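Local coordinates for ZYG-9 (Caenorhabditis elegans, PDB 2OF3), which organizes microtubules and spindle poles during mitosis and meiosis in the one-cell embryo and is required for default nucleus positioning in oocytes, at residues Lys22-Asn27 with Thr32-Ser37; Gln13-Glu18 with Gln127-Ala132; Thr41-Gln46 with Ser53-Lys58; Leu89-Leu94 with Ile105-Leu110; Ser80-Ser85 with Thr121-Ser126. All blocks are in the same frame, centred on the assembly; numbering follows the deposited sequence.

From the N terminus, helix 10-19 takes part first, but its contact with helix 127-139, interaction 2, closes last. All the other contacts nest inside that long loop. Interaction 1 folds the loop 22-27 back on the start of helix 33-44. Interaction 3 follows in series and joins the end of that helix to the end of helix 49-55. Interaction 5 then brings helix 78-83 to the loop 121-126, and interaction 4, the pairing of helices 85-95 and 101-120, nests within it. Trp26 of interaction 1 and Leu55 of interaction 3 both hydrogen-bond to residues of 89-94, so that segment joins three contacts. No loops cross.

Interaction 1 of 5, residues Lys22-Asn27 with Thr32-Ser37; sequences KLVKWN and TDEHIS
His35 and Trp26 form the aromatic part of this contact. The His35 ring turns its edge to the face of the Trp26 six-membered ring, in an offset edge-to-face pair with planes at 87° and centroids 5.6 Å apart. The indole edge also lies against the helix backbone, with Trp26 CZ3 3.3 Å from His35 O. The polar part is a weak hydrogen bond from His35 NE2 to Lys25 O, 3.2 Å long and bent to 134°. At the other ring nitrogen, His35 ND1 is 2.7 Å from Thr32 OG1, and this bond helps fix the ring's rotation. The apolar packing is Val24 CG2 against His35 CD2, 3.6 Å apart. Separately, Val24 CG1 lies 3.3 Å from Glu34 OE2, a methyl beside a carboxylate oxygen. Trp26 NE1 bonds to Thr93, and Lys90 makes a cation-pi contact with the indole. Trp26 is the centre of an inverse gamma turn, and this turn lies against the first turn of helix 33-44, which follows Thr32 at the N-cap position.

Interaction 2 of 5, residues Gln13-Glu18 with Gln127-Ala132; sequences QRIKEE and QEEVSA
Ile15 and Glu128 mark the closest backbone approach of two helical segments that cross almost perpendicularly. The axes are 10.7 Å apart and their directions differ by 85°. No direct hydrogen bond joins the segments. Ile15 puts its two branches on different partners: Ile15 CD1 packs 3.9 Å from Glu129 CG, and Ile15 CG2 lies 3.9 Å from Glu128 OE1. Glu18 has CG anti to its backbone N (chi1 -177°) and an extended chain, which lays its carboxylate along the methylenes of Glu128. Glu18 OE2 is 3.7 Å from Glu128 CG. Glu128 bends at chi2 (77°), and the two carboxylates stay apart, OE2 of Glu18 being 5.5 Å from OE2 of Glu128. Their planes are nearly perpendicular. A water donates to Glu18 OE1 at 2.8 Å and, weakly, to Glu128 O. Lys19 forms a salt bridge with Glu128, probably easing the like charges. Ser126 bonds Glu129. Arg14 ties helix 10-19 to Asp86 of helix 85-95, which Glu129 also touches, so the crossing lies beside that helix.

Interaction 3 of 5, residues Thr41-Gln46 with Ser53-Lys58; sequences TLLGNQ and SQLFHK
Leu43 buries more surface here than any other residue, and all of its close contact is made by one methyl group, CD1. The methyl comes from the last turn of helix 33-44. It meets Leu55, the last residue of helix 49-55, and Phe56 just after it. Leu43 CD1 lies 3.9 Å from Leu55 CD1, with the two side chains crossing at about a right angle. Leu43 CD1 is 4.0 Å from Phe56 CZ. The methyl sits at the rim of the phenyl ring, near the ring plane.

Phe56 buries about as much as Leu55. It is the first residue to leave helical geometry after helix 49-55. The first bond of its side chain points toward 41-46, and the ring edge at CE1 and CZ reaches the Leu43 methyl. Consecutive residues therefore grip a single methyl, one with a branched aliphatic tip and the other with a ring edge. The contact packs the end of helix 33-44 against the end of helix 49-55 in the all-helical domain. Helix 85-95 lies beside it, with Leu87 touching Leu43 and Trp91 next to both Leu55 and Phe56.

No polar bond crosses between the segments. The contact is small and wholly apolar, so its hold comes from van der Waals packing and the burial of hydrocarbon, which set no strict direction.

Interaction 4 of 5, residues Leu89-Leu94 with Ile105-Leu110; sequences LKWCTL and IKVLEL
Cys92 and Val107 meet at the closest backbone approach of the two helices. Cys92 CB lies 3.7 Å from Val107 CG1, and Cys92 SG is 3.8 Å from the same methyl. The sulfur also reaches the next turn of the partner helix, where Cys92 SG is 4.1 Å from Leu110 CD2. Val107 CG1 stands anti to the backbone N (chi1 168°), which puts this branch on Cys92. The other branch serves Trp91: Val107 CG2 is 4.4 Å from Trp91 CZ3, the loosest of these contacts. The first shell is thus purely apolar and buried.

The second shell fixes the larger groups. Trp91 NE1 donates to Leu55 O, which holds the indole, and Phe56 and His63 each pack edge-to-face with its ring. Helix 60-76 also comes in here, with Leu67 against both Trp91 and Val107 and Leu70 against Leu110. On another side Leu89 and Thr93 touch Phe133 of helix 127-139.

Within helix 85-95, Lys90 O accepts two bonds, from Leu94 N and, at 2.6 Å, from Thr93 OG1, itself the acceptor for Trp26 NE1. The segment axes lie 10.2 Å apart with an angle of 158° between their directions. This is an antiparallel hairpin of successive helices, consistent with the all-helical, HEAT-like fold of TOG domains.

Interaction 5 of 5, residues Ser80-Ser85 with Thr121-Ser126; sequences SLLSNS and TETPMS
Leu82 meets Thr121 and Thr123 where helix 78-83 faces the loop after helix 101-120. At the start of its segment, Ser80 O accepts a bond from Asn84 ND2 at 3.0 Å, in the carbonyl plane and on a lone pair. This ties the side chain of the residue that follows the helix back to the last turn, and Asn84 ND2 bonds to Ser6 OG as well.

Leu82 then carries the contact with both methyl groups. Its CG stands anti to the carbonyl carbon (chi1 -84°), which sends the branched end out to the loop, where it approaches Thr121 tip to tip. Leu82 CD1 is 3.9 Å from Thr121 CG2. Leu82 CD2 lies 3.8 Å from Thr123 OG1 and nearly as close to the Thr121 hydroxyl. Those two hydroxyl oxygens, Thr121 OG1 and Thr123 OG1, are only 2.6 Å apart, and Thr121 OG1 also bonds to Leu117 O. Leu82 is packed on Ile118 of helix 101-120 as well.

Beyond Leu82, Lys11 bonds to Leu82 O and Ser85 OG, linking this corner to helix 10-19. The loop runs from the Schellman motif at Glu122, which ends helix 101-120, to Ser126, which N-caps helix 127-139. Leu82 of helix 78-83 packs on this loop within the TOG domain.

Interaction 1 of 5, residues Lys22-Asn27 with Thr32-Ser37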
# COMPACT_ATOMS: atom_id res chain seq x y z
N LYS A 22 14.47 -14.73 12.80
CA LYS A 22 15.70 -14.12 13.19
C LYS A 22 15.75 -12.63 12.82
O LYS A 22 16.79 -11.98 12.95
CB LYS A 22 16.85 -14.91 12.56
CG LYS A 22 17.15 -16.20 13.36
CD LYS A 22 18.12 -17.08 12.59
CE LYS A 22 19.49 -16.44 12.40
NZ LYS A 22 20.56 -17.44 12.21
N LEU A 23 14.64 -12.11 12.31
CA LEU A 23 14.41 -10.67 12.16
C LEU A 23 13.05 -10.38 12.73
O LEU A 23 12.12 -11.20 12.56
CB LEU A 23 14.52 -10.21 10.69
CG LEU A 23 15.93 -10.36 10.07
CD1 LEU A 23 15.87 -10.16 8.60
CD2 LEU A 23 16.86 -9.33 10.71
N VAL A 24 12.90 -9.23 13.38
CA VAL A 24 11.62 -8.80 13.90
C VAL A 24 10.78 -8.33 12.71
O VAL A 24 11.32 -7.76 11.73
CB VAL A 24 11.68 -7.71 14.99
CG1 VAL A 24 12.68 -8.09 16.13
CG2 VAL A 24 12.08 -6.37 14.44
N LYS A 25 9.47 -8.56 12.81
CA LYS A 25 8.55 -8.32 11.71
C LYS A 25 8.09 -6.87 11.70
O LYS A 25 7.77 -6.29 12.74
CB LYS A 25 7.34 -9.26 11.82
CG LYS A 25 7.67 -10.73 11.63
CD LYS A 25 6.42 -11.59 11.70
CE LYS A 25 6.75 -12.99 12.20
NZ LYS A 25 7.74 -13.67 11.33
N TRP A 26 8.07 -6.30 10.50
CA TRP A 26 7.76 -4.90 10.31
C TRP A 26 6.24 -4.74 10.37
O TRP A 26 5.53 -4.61 9.34
CB TRP A 26 8.29 -4.52 8.94
CG TRP A 26 8.64 -3.06 8.83
CD1 TRP A 26 7.93 -2.12 8.20
CD2 TRP A 26 9.81 -2.42 9.36
NE1 TRP A 26 8.59 -0.92 8.25
CE2 TRP A 26 9.74 -1.07 8.98
CE3 TRP A 26 10.94 -2.87 10.08
CZ2 TRP A 26 10.72 -0.13 9.34
CZ3 TRP A 26 11.91 -1.94 10.45
CH2 TRP A 26 11.82 -0.59 10.05
N ASN A 27 5.71 -4.77 11.59
CA ASN A 27 4.25 -4.86 11.80
C ASN A 27 3.82 -4.04 13.02
O ASN A 27 2.76 -4.30 13.60
CB ASN A 27 3.81 -6.34 11.91
CG ASN A 27 4.38 -7.03 13.18
OD1 ASN A 27 5.16 -6.45 13.97
ND2 ASN A 27 3.99 -8.27 13.37
N THR A 32 9.32 1.68 16.48
CA THR A 32 9.96 1.56 17.79
C THR A 32 11.47 1.55 17.61
O THR A 32 11.97 1.32 16.50
CB THR A 32 9.54 0.26 18.45
OG1 THR A 32 10.24 -0.81 17.81
CG2 THR A 32 8.04 0.01 18.27
N ASP A 33 12.23 1.80 18.68
CA ASP A 33 13.69 1.81 18.58
C ASP A 33 14.16 0.49 18.03
O ASP A 33 15.10 0.45 17.24
CB ASP A 33 14.38 2.08 19.96
CG ASP A 33 15.91 1.71 19.97
OD1 ASP A 33 16.66 2.66 19.72
OD2 ASP A 33 16.36 0.52 20.21
N GLU A 34 13.51 -0.60 18.42
CA GLU A 34 13.95 -1.93 17.98
C GLU A 34 13.91 -2.13 16.45
O GLU A 34 14.82 -2.72 15.85
CB GLU A 34 13.08 -3.00 18.64
CG GLU A 34 13.80 -4.38 18.54
CD GLU A 34 12.99 -5.59 19.00
OE1 GLU A 34 11.76 -5.44 19.23
OE2 GLU A 34 13.58 -6.72 19.05
N HIS A 35 12.83 -1.66 15.83
CA HIS A 35 12.67 -1.76 14.38
C HIS A 35 13.67 -0.84 13.65
O HIS A 35 14.29 -1.26 12.69
CB HIS A 35 11.23 -1.42 13.98
CG HIS A 35 10.24 -2.43 14.44
ND1 HIS A 35 9.55 -2.31 15.63
CD2 HIS A 35 9.86 -3.61 13.90
CE1 HIS A 35 8.78 -3.36 15.80
NE2 HIS A 35 8.95 -4.17 14.77
N ILE A 36 13.83 0.40 14.11
CA ILE A 36 14.76 1.34 13.49
C ILE A 36 16.19 0.82 13.60
O ILE A 36 16.94 0.90 12.61
CB ILE A 36 14.63 2.78 14.12
CG1 ILE A 36 13.24 3.37 13.84
CG2 ILE A 36 15.75 3.75 13.59
CD1 ILE A 36 12.88 4.52 14.86
N SER A 37 16.58 0.28 14.76
CA SER A 37 17.99 -0.23 14.90
C SER A 37 18.20 -1.41 13.98
O SER A 37 19.30 -1.55 13.44
CB SER A 37 18.35 -0.77 16.30
OG SER A 37 18.26 0.24 17.27

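Interaction 2 of 5, residues Gln13-Glu18 with Gln127-Ala132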
# COMPACT_ATOMS: atom_id res chain seq x y z
N GLN A 13 18.71 -13.53 1.59
CA GLN A 13 19.18 -13.78 2.94
C GLN A 13 18.29 -13.06 3.98
O GLN A 13 17.97 -13.65 4.99
CB GLN A 13 20.67 -13.39 3.10
CG GLN A 13 21.30 -13.69 4.55
CD GLN A 13 21.34 -15.20 4.87
OE1 GLN A 13 21.36 -16.02 3.95
NE2 GLN A 13 21.27 -15.57 6.17
N ARG A 14 17.85 -11.83 3.71
CA ARG A 14 16.97 -11.09 4.63
C ARG A 14 15.60 -11.73 4.72
O ARG A 14 15.09 -11.86 5.86
CB ARG A 14 16.84 -9.61 4.29
CG ARG A 14 18.18 -8.88 4.40
CD ARG A 14 17.94 -7.34 4.24
NE ARG A 14 17.59 -6.98 2.85
CZ ARG A 14 18.46 -6.75 1.89
NH1 ARG A 14 19.78 -6.89 2.10
NH2 ARG A 14 18.02 -6.43 0.69
N ILE A 15 15.02 -12.15 3.58
CA ILE A 15 13.73 -12.84 3.57
C ILE A 15 13.82 -14.17 4.34
O ILE A 15 12.97 -14.49 5.16
CB ILE A 15 13.22 -13.16 2.15
CG1 ILE A 15 13.01 -11.89 1.31
CG2 ILE A 15 11.89 -13.89 2.21
CD1 ILE A 15 12.27 -10.78 2.03
N LYS A 16 14.86 -14.93 4.08
CA LYS A 16 15.05 -16.18 4.79
C LYS A 16 15.23 -15.99 6.31
O LYS A 16 14.61 -16.72 7.08
CB LYS A 16 16.26 -16.90 4.20
CG LYS A 16 16.74 -18.00 5.07
CD LYS A 16 17.92 -18.65 4.44
CE LYS A 16 19.18 -18.13 5.07
NZ LYS A 16 20.34 -18.73 4.30
N GLU A 17 16.05 -15.01 6.75
CA GLU A 17 16.24 -14.74 8.18
C GLU A 17 14.95 -14.34 8.85
O GLU A 17 14.71 -14.76 9.96
CB GLU A 17 17.34 -13.69 8.39
CG GLU A 17 18.71 -14.25 8.05
CD GLU A 17 19.90 -13.32 8.36
OE1 GLU A 17 19.70 -12.15 8.81
OE2 GLU A 17 21.07 -13.78 8.11
N GLU A 18 14.08 -13.58 8.18
CA GLU A 18 12.77 -13.23 8.74
C GLU A 18 11.89 -14.49 8.90
O GLU A 18 11.22 -14.68 9.95
CB GLU A 18 12.04 -12.15 7.87
CG GLU A 18 10.71 -11.76 8.55
CD GLU A 18 10.06 -10.57 7.92
OE1 GLU A 18 10.79 -9.85 7.20
OE2 GLU A 18 8.81 -10.35 8.15
N GLN A 127 5.76 -12.29 0.40
CA GLN A 127 4.67 -11.89 1.26
C GLN A 127 5.19 -10.93 2.36
O GLN A 127 4.52 -9.95 2.73
CB GLN A 127 4.10 -13.16 1.88
CG GLN A 127 2.94 -12.98 2.82
CD GLN A 127 2.02 -14.26 2.89
OE1 GLN A 127 2.52 -15.42 2.84
NE2 GLN A 127 0.68 -14.05 3.02
N GLU A 128 6.41 -11.20 2.84
CA GLU A 128 7.05 -10.39 3.85
C GLU A 128 7.29 -8.96 3.38
O GLU A 128 7.03 -8.04 4.13
CB GLU A 128 8.40 -11.00 4.27
CG GLU A 128 8.27 -12.34 5.08
CD GLU A 128 7.95 -13.54 4.23
OE1 GLU A 128 8.08 -13.54 2.97
OE2 GLU A 128 7.53 -14.54 4.83
N GLU A 129 7.82 -8.79 2.17
CA GLU A 129 8.05 -7.45 1.62
C GLU A 129 6.75 -6.70 1.41
O GLU A 129 6.68 -5.50 1.71
CB GLU A 129 8.72 -7.52 0.27
CG GLU A 129 10.04 -8.12 0.31
CD GLU A 129 10.59 -8.37 -1.11
OE1 GLU A 129 10.66 -9.61 -1.50
OE2 GLU A 129 10.92 -7.29 -1.75
N VAL A 130 5.75 -7.38 0.86
CA VAL A 130 4.42 -6.79 0.65
C VAL A 130 3.79 -6.31 1.95
O VAL A 130 3.30 -5.18 2.04
CB VAL A 130 3.44 -7.77 -0.11
CG1 VAL A 130 2.11 -7.07 -0.37
CG2 VAL A 130 3.98 -8.17 -1.49
N SER A 131 3.81 -7.16 2.96
CA SER A 131 3.17 -6.89 4.26
C SER A 131 3.89 -5.82 4.99
O SER A 131 3.30 -5.10 5.76
CB SER A 131 3.29 -8.15 5.13
OG SER A 131 2.06 -8.79 5.02
N ALA A 132 5.20 -5.74 4.82
CA ALA A 132 6.01 -4.67 5.46
C ALA A 132 5.71 -3.29 4.87
O ALA A 132 5.92 -2.32 5.53
CB ALA A 132 7.52 -4.96 5.31
O HOH W 1 9.75 -7.75 5.71

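Interaction 3 of 5, residues Thr41-Gln46 with Ser53-Lys58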
# COMPACT_ATOMS: atom_id res chain seq x y z
N THR A 41 21.08 -1.48 10.97
CA THR A 41 22.05 -2.57 10.83
C THR A 41 21.96 -3.20 9.46
O THR A 41 22.99 -3.42 8.83
CB THR A 41 21.81 -3.65 11.90
OG1 THR A 41 22.10 -3.09 13.18
CG2 THR A 41 22.67 -4.91 11.71
N LEU A 42 20.76 -3.51 8.99
CA LEU A 42 20.63 -4.18 7.66
C LEU A 42 21.08 -3.24 6.53
O LEU A 42 21.77 -3.64 5.58
CB LEU A 42 19.16 -4.62 7.44
CG LEU A 42 18.74 -5.77 8.35
CD1 LEU A 42 17.23 -6.02 8.18
CD2 LEU A 42 19.53 -7.02 8.07
N LEU A 43 20.68 -1.99 6.62
CA LEU A 43 21.05 -1.04 5.57
C LEU A 43 22.55 -0.67 5.66
O LEU A 43 23.21 -0.43 4.63
CB LEU A 43 20.15 0.23 5.64
CG LEU A 43 18.95 0.40 4.72
CD1 LEU A 43 18.18 1.71 5.12
CD2 LEU A 43 19.33 0.38 3.23
N GLY A 44 23.10 -0.66 6.89
CA GLY A 44 24.53 -0.46 7.07
C GLY A 44 25.39 -1.45 6.34
O GLY A 44 26.51 -1.11 5.95
N ASN A 45 24.89 -2.66 6.13
CA ASN A 45 25.63 -3.67 5.36
C ASN A 45 25.53 -3.45 3.84
O ASN A 45 26.16 -4.19 3.08
CB ASN A 45 25.13 -5.09 5.72
CG ASN A 45 25.47 -5.50 7.16
OD1 ASN A 45 26.51 -5.05 7.73
ND2 ASN A 45 24.65 -6.37 7.75
N GLN A 46 24.74 -2.45 3.41
CA GLN A 46 24.42 -2.24 1.96
C GLN A 46 24.77 -0.85 1.39
O GLN A 46 24.96 -0.69 0.20
CB GLN A 46 22.91 -2.48 1.68
CG GLN A 46 22.36 -3.82 2.19
CD GLN A 46 23.16 -5.02 1.73
OE1 GLN A 46 23.85 -4.99 0.68
NE2 GLN A 46 23.09 -6.08 2.52
N SER A 53 24.51 8.28 7.04
CA SER A 53 24.39 9.48 7.89
C SER A 53 23.20 10.31 7.55
O SER A 53 22.61 10.90 8.45
CB SER A 53 25.63 10.38 7.81
OG SER A 53 26.78 9.57 7.95
N GLN A 54 22.82 10.38 6.27
CA GLN A 54 21.63 11.17 5.89
C GLN A 54 20.34 10.44 6.25
O GLN A 54 19.40 11.03 6.79
CB GLN A 54 21.64 11.50 4.38
CG GLN A 54 22.80 12.42 3.92
CD GLN A 54 23.01 12.42 2.39
OE1 GLN A 54 22.68 11.44 1.69
NE2 GLN A 54 23.58 13.49 1.88
N LEU A 55 20.32 9.14 5.92
CA LEU A 55 19.16 8.28 6.16
C LEU A 55 18.75 8.29 7.61
O LEU A 55 17.58 8.33 7.92
CB LEU A 55 19.45 6.83 5.69
CG LEU A 55 19.39 6.53 4.17
CD1 LEU A 55 19.73 5.08 3.89
CD2 LEU A 55 18.05 6.85 3.61
N PHE A 56 19.69 8.27 8.53
CA PHE A 56 19.33 8.24 9.92
C PHE A 56 19.64 9.48 10.77
O PHE A 56 19.71 9.42 11.97
CB PHE A 56 19.81 6.95 10.58
CG PHE A 56 19.29 5.72 9.92
CD1 PHE A 56 19.94 5.16 8.87
CD2 PHE A 56 18.13 5.14 10.34
CE1 PHE A 56 19.45 4.07 8.28
CE2 PHE A 56 17.66 4.05 9.70
CZ PHE A 56 18.33 3.52 8.69
N HIS A 57 19.83 10.61 10.12
CA HIS A 57 19.61 11.90 10.73
C HIS A 57 18.23 12.10 11.24
O HIS A 57 17.32 11.42 10.87
CB HIS A 57 19.87 12.99 9.74
CG HIS A 57 21.04 13.84 10.06
ND1 HIS A 57 20.96 14.94 10.86
CD2 HIS A 57 22.32 13.77 9.64
CE1 HIS A 57 22.14 15.50 10.95
NE2 HIS A 57 22.99 14.81 10.22
N LYS A 58 18.10 13.07 12.10
CA LYS A 58 16.85 13.67 12.51
C LYS A 58 16.25 14.58 11.45
O LYS A 58 15.05 14.73 11.36
CB LYS A 58 17.15 14.54 13.72
CG LYS A 58 18.28 15.44 13.46
CD LYS A 58 19.49 14.71 12.92
CE LYS A 58 19.97 13.61 13.84
NZ LYS A 58 20.40 14.08 15.15

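Interaction 4 of 5, residues Leu89-Leu94 with Ile105-Leu110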
# COMPACT_ATOMS: atom_id res chain seq x y z
N LEU A 89 11.96 0.54 1.06
CA LEU A 89 10.54 0.70 1.33
C LEU A 89 10.28 0.76 2.82
O LEU A 89 9.45 1.57 3.26
CB LEU A 89 9.69 -0.37 0.61
CG LEU A 89 9.73 -0.26 -0.94
CD1 LEU A 89 9.07 -1.53 -1.50
CD2 LEU A 89 8.99 0.98 -1.46
N LYS A 90 11.01 0.00 3.63
CA LYS A 90 10.86 0.11 5.10
C LYS A 90 11.25 1.51 5.65
O LYS A 90 10.56 2.09 6.53
CB LYS A 90 11.68 -0.98 5.79
CG LYS A 90 11.05 -2.38 5.70
CD LYS A 90 12.00 -3.39 6.32
CE LYS A 90 11.30 -4.67 6.63
NZ LYS A 90 10.88 -5.33 5.34
N TRP A 91 12.38 2.03 5.19
CA TRP A 91 12.78 3.39 5.53
C TRP A 91 11.70 4.41 5.14
O TRP A 91 11.42 5.31 5.91
CB TRP A 91 14.12 3.71 4.84
CG TRP A 91 14.64 5.07 5.24
CD1 TRP A 91 15.42 5.37 6.34
CD2 TRP A 91 14.36 6.33 4.56
NE1 TRP A 91 15.66 6.73 6.36
CE2 TRP A 91 15.04 7.35 5.30
CE3 TRP A 91 13.62 6.69 3.40
CZ2 TRP A 91 15.00 8.74 4.91
CZ3 TRP A 91 13.58 8.06 3.00
CH2 TRP A 91 14.27 9.07 3.77
N CYS A 92 11.10 4.28 3.96
CA CYS A 92 9.98 5.11 3.54
C CYS A 92 8.78 4.98 4.50
O CYS A 92 8.15 6.00 4.78
CB CYS A 92 9.54 4.76 2.10
SG CYS A 92 10.79 5.23 0.79
N THR A 93 8.48 3.78 5.04
CA THR A 93 7.37 3.69 5.98
C THR A 93 7.60 4.52 7.24
O THR A 93 6.64 5.00 7.83
CB THR A 93 7.00 2.22 6.41
OG1 THR A 93 8.10 1.67 7.16
CG2 THR A 93 6.72 1.33 5.22
N LEU A 94 8.87 4.67 7.67
CA LEU A 94 9.22 5.50 8.83
C LEU A 94 8.84 6.96 8.57
O LEU A 94 8.31 7.66 9.47
CB LEU A 94 10.71 5.38 9.14
CG LEU A 94 11.30 4.02 9.53
CD1 LEU A 94 12.74 4.22 9.87
CD2 LEU A 94 10.56 3.43 10.69
N ILE A 105 6.23 14.18 -0.45
CA ILE A 105 6.29 14.19 -1.91
C ILE A 105 7.48 13.39 -2.46
O ILE A 105 7.32 12.61 -3.41
CB ILE A 105 6.35 15.65 -2.50
CG1 ILE A 105 5.00 16.34 -2.35
CG2 ILE A 105 6.66 15.60 -3.97
CD1 ILE A 105 5.11 17.94 -2.14
N LYS A 106 8.67 13.61 -1.90
CA LYS A 106 9.86 12.94 -2.42
C LYS A 106 9.93 11.47 -2.00
O LYS A 106 10.53 10.66 -2.70
CB LYS A 106 11.16 13.58 -1.90
CG LYS A 106 11.45 15.02 -2.40
CD LYS A 106 11.60 15.04 -3.91
CE LYS A 106 11.44 16.47 -4.46
NZ LYS A 106 12.19 16.49 -5.74
N VAL A 107 9.42 11.15 -0.81
CA VAL A 107 9.31 9.74 -0.40
C VAL A 107 8.44 9.00 -1.38
O VAL A 107 8.81 7.94 -1.86
CB VAL A 107 8.75 9.59 1.03
CG1 VAL A 107 8.38 8.13 1.29
CG2 VAL A 107 9.77 10.13 2.07
N LEU A 108 7.29 9.58 -1.76
CA LEU A 108 6.38 8.87 -2.66
C LEU A 108 6.95 8.71 -4.04
O LEU A 108 6.68 7.73 -4.71
CB LEU A 108 5.00 9.54 -2.69
CG LEU A 108 4.34 9.49 -1.30
CD1 LEU A 108 3.11 10.36 -1.44
CD2 LEU A 108 3.91 8.06 -0.93
N GLU A 109 7.78 9.67 -4.46
CA GLU A 109 8.47 9.57 -5.74
C GLU A 109 9.45 8.43 -5.70
O GLU A 109 9.53 7.67 -6.67
CB GLU A 109 9.20 10.88 -6.00
CG GLU A 109 10.09 10.91 -7.15
CD GLU A 109 10.82 12.27 -7.24
OE1 GLU A 109 10.41 13.25 -6.57
OE2 GLU A 109 11.80 12.34 -8.00
N LEU A 110 10.18 8.29 -4.59
CA LEU A 110 11.04 7.10 -4.44
C LEU A 110 10.24 5.79 -4.44
O LEU A 110 10.65 4.83 -5.11
CB LEU A 110 11.97 7.17 -3.20
CG LEU A 110 12.95 6.00 -3.05
CD1 LEU A 110 13.87 5.84 -4.30
CD2 LEU A 110 13.78 6.17 -1.79

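Interaction 5 of 5, residues Ser80-Ser85 with Thr121-Ser126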
# COMPACT_ATOMS: atom_id res chain seq x y z
N SER A 80 20.72 -1.36 -7.85
CA SER A 80 20.90 -1.00 -6.42
C SER A 80 19.60 -0.80 -5.71
O SER A 80 19.43 -1.30 -4.60
CB SER A 80 21.77 0.24 -6.29
OG SER A 80 23.07 -0.13 -6.80
N LEU A 81 18.68 -0.06 -6.32
CA LEU A 81 17.34 0.13 -5.78
C LEU A 81 16.58 -1.19 -5.70
O LEU A 81 15.92 -1.42 -4.69
CB LEU A 81 16.53 1.16 -6.60
CG LEU A 81 17.15 2.57 -6.71
CD1 LEU A 81 16.22 3.42 -7.58
CD2 LEU A 81 17.29 3.26 -5.35
N LEU A 82 16.64 -2.04 -6.75
CA LEU A 82 16.01 -3.36 -6.73
C LEU A 82 16.57 -4.30 -5.65
O LEU A 82 15.78 -4.95 -4.91
CB LEU A 82 16.18 -4.08 -8.08
CG LEU A 82 15.13 -3.66 -9.08
CD1 LEU A 82 15.64 -4.18 -10.40
CD2 LEU A 82 13.68 -4.24 -8.72
N SER A 83 17.91 -4.38 -5.56
CA SER A 83 18.59 -5.27 -4.61
C SER A 83 18.18 -4.95 -3.18
O SER A 83 18.15 -5.83 -2.33
CB SER A 83 20.11 -5.09 -4.68
OG SER A 83 20.62 -5.62 -5.89
N ASN A 84 17.88 -3.68 -2.93
CA ASN A 84 17.61 -3.15 -1.59
C ASN A 84 16.20 -2.63 -1.41
O ASN A 84 15.92 -1.92 -0.46
CB ASN A 84 18.67 -2.07 -1.23
CG ASN A 84 20.02 -2.66 -1.13
OD1 ASN A 84 20.32 -3.41 -0.18
ND2 ASN A 84 20.82 -2.45 -2.15
N SER A 85 15.30 -3.03 -2.31
CA SER A 85 13.93 -2.52 -2.34
C SER A 85 13.22 -2.73 -1.02
O SER A 85 12.52 -1.82 -0.54
CB SER A 85 13.10 -3.16 -3.45
OG SER A 85 12.81 -4.56 -3.20
N THR A 121 10.78 -5.32 -14.13
CA THR A 121 11.74 -6.39 -14.20
C THR A 121 11.11 -7.72 -13.85
O THR A 121 11.79 -8.72 -13.85
CB THR A 121 12.93 -6.15 -13.30
OG1 THR A 121 12.50 -6.06 -11.92
CG2 THR A 121 13.59 -4.86 -13.68
N GLU A 122 9.80 -7.72 -13.53
CA GLU A 122 9.14 -8.90 -13.03
C GLU A 122 9.85 -9.51 -11.82
O GLU A 122 9.93 -10.73 -11.70
CB GLU A 122 8.98 -9.94 -14.15
CG GLU A 122 8.16 -9.34 -15.26
CD GLU A 122 7.80 -10.34 -16.33
OE1 GLU A 122 7.46 -11.51 -16.01
OE2 GLU A 122 7.84 -9.92 -17.51
N THR A 123 10.35 -8.65 -10.93
CA THR A 123 10.99 -9.12 -9.71
C THR A 123 9.90 -9.60 -8.75
O THR A 123 8.93 -8.86 -8.50
CB THR A 123 11.83 -8.00 -9.08
OG1 THR A 123 12.93 -7.74 -9.96
CG2 THR A 123 12.39 -8.43 -7.72
N PRO A 124 10.02 -10.84 -8.23
CA PRO A 124 8.97 -11.26 -7.28
C PRO A 124 9.04 -10.46 -5.96
O PRO A 124 10.13 -10.12 -5.48
CB PRO A 124 9.27 -12.74 -7.03
CG PRO A 124 10.38 -13.12 -7.95
CD PRO A 124 11.07 -11.87 -8.41
N MET A 125 7.87 -10.12 -5.40
CA MET A 125 7.81 -9.49 -4.09
C MET A 125 7.28 -10.56 -3.12
O MET A 125 6.19 -11.06 -3.35
CB MET A 125 6.83 -8.30 -4.12
CG MET A 125 7.38 -6.99 -4.49
SD MET A 125 6.19 -5.67 -4.21
CE MET A 125 6.68 -4.98 -2.67
N SER A 126 8.04 -10.92 -2.08
CA SER A 126 7.63 -11.91 -1.10
C SER A 126 6.46 -11.39 -0.27
O SER A 126 6.21 -10.19 -0.22
CB SER A 126 8.82 -12.23 -0.18
OG SER A 126 9.24 -11.06 0.58